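Local coordinates for acyl-CoA dehydrogenase (PDB 4RM7), which belongs to the acyl-CoA dehydrogenase family of enzymes, built from N-terminal and C-terminal helical domains with a beta domain between them, at residues L242-V247 against R307-G312. Residues are numbered along the deposited sequence; the frame is centred on the assembly and turned at random.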
loop_
_atom_site.group_PDB
_atom_site.type_symbol
_atom_site.label_atom_id
_atom_site.label_comp_id
_atom_site.label_asym_id
_atom_site.label_seq_id
_atom_site.Cartn_x
_atom_site.Cartn_y
_atom_site.Cartn_z
ATOM N N LEU A 242 -2.662 25.370 17.971
ATOM C CA LEU A 242 -2.780 23.926 17.880
ATOM C C LEU A 242 -1.943 23.347 16.726
ATOM O O LEU A 242 -1.601 22.172 16.739
ATOM C CB LEU A 242 -4.243 23.526 17.721
ATOM C CG LEU A 242 -5.133 23.992 18.868
ATOM C CD1 LEU A 242 -6.567 23.583 18.629
ATOM C CD2 LEU A 242 -4.621 23.424 20.171
ATOM N N GLU A 243 -1.593 24.158 15.734
ATOM C CA GLU A 243 -0.676 23.669 14.717
ATOM C C GLU A 243 0.710 23.352 15.306
ATOM O O GLU A 243 1.319 22.345 14.952
ATOM C CB GLU A 243 -0.573 24.665 13.576
ATOM C CG GLU A 243 -1.872 24.744 12.777
ATOM C CD GLU A 243 -1.764 25.627 11.549
ATOM O OE1 GLU A 243 -0.830 25.418 10.745
ATOM O OE2 GLU A 243 -2.623 26.526 11.383
ATOM N N TYR A 244 1.202 24.182 16.217
ATOM C CA TYR A 244 2.416 23.830 16.939
ATOM C C TYR A 244 2.271 22.446 17.561
ATOM O O TYR A 244 3.203 21.647 17.545
ATOM C CB TYR A 244 2.729 24.854 18.030
ATOM C CG TYR A 244 3.081 26.219 17.507
ATOM C CD1 TYR A 244 4.342 26.484 17.023
ATOM C CD2 TYR A 244 2.144 27.240 17.490
ATOM C CE1 TYR A 244 4.668 27.732 16.532
ATOM C CE2 TYR A 244 2.458 28.499 17.003
ATOM C CZ TYR A 244 3.725 28.741 16.531
ATOM O OH TYR A 244 4.058 29.987 16.051
ATOM N N GLY A 245 1.096 22.157 18.102
ATOM C CA GLY A 245 0.869 20.865 18.729
ATOM C C GLY A 245 1.055 19.719 17.747
ATOM O O GLY A 245 1.496 18.639 18.119
ATOM N N ARG A 246 0.727 19.957 16.479
ATOM C CA ARG A 246 0.924 18.955 15.451
ATOM C C ARG A 246 2.409 18.750 15.166
ATOM O O ARG A 246 2.849 17.619 14.966
ATOM C CB ARG A 246 0.194 19.339 14.172
ATOM C CG ARG A 246 -1.283 19.375 14.351
ATOM C CD ARG A 246 -2.014 19.519 13.075
ATOM N NE ARG A 246 -3.425 19.736 13.367
ATOM C CZ ARG A 246 -4.123 20.778 12.945
ATOM N NH1 ARG A 246 -3.553 21.699 12.184
ATOM N NH2 ARG A 246 -5.394 20.887 13.279
ATOM N N VAL A 247 3.184 19.831 15.163
ATOM C CA VAL A 247 4.616 19.690 14.938
ATOM C C VAL A 247 5.247 18.872 16.074
ATOM O O VAL A 247 5.996 17.924 15.829
ATOM C CB VAL A 247 5.311 21.048 14.797
ATOM C CG1 VAL A 247 6.773 20.839 14.453
ATOM C CG2 VAL A 247 4.621 21.882 13.695
ATOM N N ARG A 307 11.360 24.690 10.553
ATOM C CA ARG A 307 12.272 25.745 10.136
ATOM C C ARG A 307 11.503 26.880 9.449
ATOM O O ARG A 307 11.892 28.041 9.566
ATOM C CB ARG A 307 13.384 25.187 9.229
ATOM C CG ARG A 307 14.462 24.384 9.971
ATOM C CD ARG A 307 15.587 23.908 9.031
ATOM N NE ARG A 307 16.897 23.763 9.675
ATOM C CZ ARG A 307 17.756 22.762 9.419
ATOM N NH1 ARG A 307 17.455 21.803 8.539
ATOM N NH2 ARG A 307 18.930 22.703 10.042
ATOM N N GLU A 308 10.403 26.556 8.768
ATOM C CA GLU A 308 9.511 27.590 8.209
ATOM C C GLU A 308 9.032 28.577 9.265
ATOM O O GLU A 308 9.084 29.783 9.057
ATOM C CB GLU A 308 8.280 26.973 7.547
ATOM C CG GLU A 308 8.396 26.738 6.065
ATOM C CD GLU A 308 7.107 26.176 5.470
ATOM O OE1 GLU A 308 6.157 25.910 6.231
ATOM O OE2 GLU A 308 7.034 26.018 4.233
ATOM N N TYR A 309 8.545 28.071 10.392
ATOM C CA TYR A 309 8.113 28.961 11.457
ATOM C C TYR A 309 9.228 29.901 11.848
ATOM O O TYR A 309 9.023 31.097 11.974
ATOM C CB TYR A 309 7.672 28.187 12.686
ATOM C CG TYR A 309 6.234 27.765 12.686
ATOM C CD1 TYR A 309 5.215 28.666 13.006
ATOM C CD2 TYR A 309 5.889 26.454 12.382
ATOM C CE1 TYR A 309 3.892 28.257 13.010
ATOM C CE2 TYR A 309 4.573 26.028 12.409
ATOM C CZ TYR A 309 3.584 26.926 12.719
ATOM O OH TYR A 309 2.294 26.477 12.719
ATOM N N ASP A 310 10.417 29.351 12.028
ATOM C CA ASP A 310 11.503 30.133 12.582
ATOM C C ASP A 310 11.956 31.198 11.585
ATOM O O ASP A 310 12.497 32.219 11.983
ATOM C CB ASP A 310 12.666 29.227 12.996
ATOM C CG ASP A 310 12.300 28.262 14.143
ATOM O OD1 ASP A 310 11.325 28.508 14.891
ATOM O OD2 ASP A 310 13.012 27.253 14.309
ATOM N N ARG A 311 11.713 30.964 10.296
ATOM C CA ARG A 311 11.942 31.987 9.277
ATOM C C ARG A 311 10.823 33.026 9.197
ATOM O O ARG A 311 10.966 34.022 8.509
ATOM C CB ARG A 311 12.071 31.374 7.886
ATOM C CG ARG A 311 13.295 30.590 7.625
ATOM C CD ARG A 311 13.431 30.317 6.130
ATOM N NE ARG A 311 12.424 29.429 5.531
ATOM C CZ ARG A 311 12.508 28.097 5.523
ATOM N NH1 ARG A 311 13.524 27.484 6.126
ATOM N NH2 ARG A 311 11.567 27.375 4.930
ATOM N N GLY A 312 9.696 32.770 9.846
ATOM C CA GLY A 312 8.531 33.633 9.707
ATOM C C GLY A 312 7.773 33.411 8.406
ATOM O O GLY A 312 7.121 34.316 7.903
#
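The rings of Tyr-309 and Tyr-244 overlap at their rims: CE1 of Tyr-244 lies over one face of Tyr-309, and CZ of Tyr-309 lies over one face of Tyr-244. With the planes tilted by 33° and the centroids 4.6 Å apart, the pair is oblique. Val-247 CG2 approaches the Tyr-309 ring obliquely, 4.3 Å from CE2. This joins helix 234-270 to the end of helix 282-311 in the C-terminal helical bundle of the acyl-CoA dehydrogenase fold. The axes of the short segments 242-247 and 307-311 make 139° between their N-to-C directions and come no closer than 12.6 Å, so Tyr-309, pointing toward the other helix, spans most of the gap. With chi1 at -87°, its CG lies roughly anti to the carbonyl carbon, and the phenol reaches Glu-243, Tyr-244 and Val-247. Tyr-244 CB does not point at the other helix; CE1, CZ and OH make the contact, OH 3.5 Å from Tyr-309 CE1. Leu-70 of helix 70-84 touches both tyrosines, and His-314, just past the helix end, stacks on Tyr-309. The helix ends in a Schellman motif, with Gly-312 at positive phi and two bonds back into the last turn, one of them from Gly-312 N to Tyr-309 O. At the far tip of the phenol, Glu-243 crosses Tyr-309 at about a right angle, and Tyr-309 OH rests 3.5 Å from Glu-243 CB.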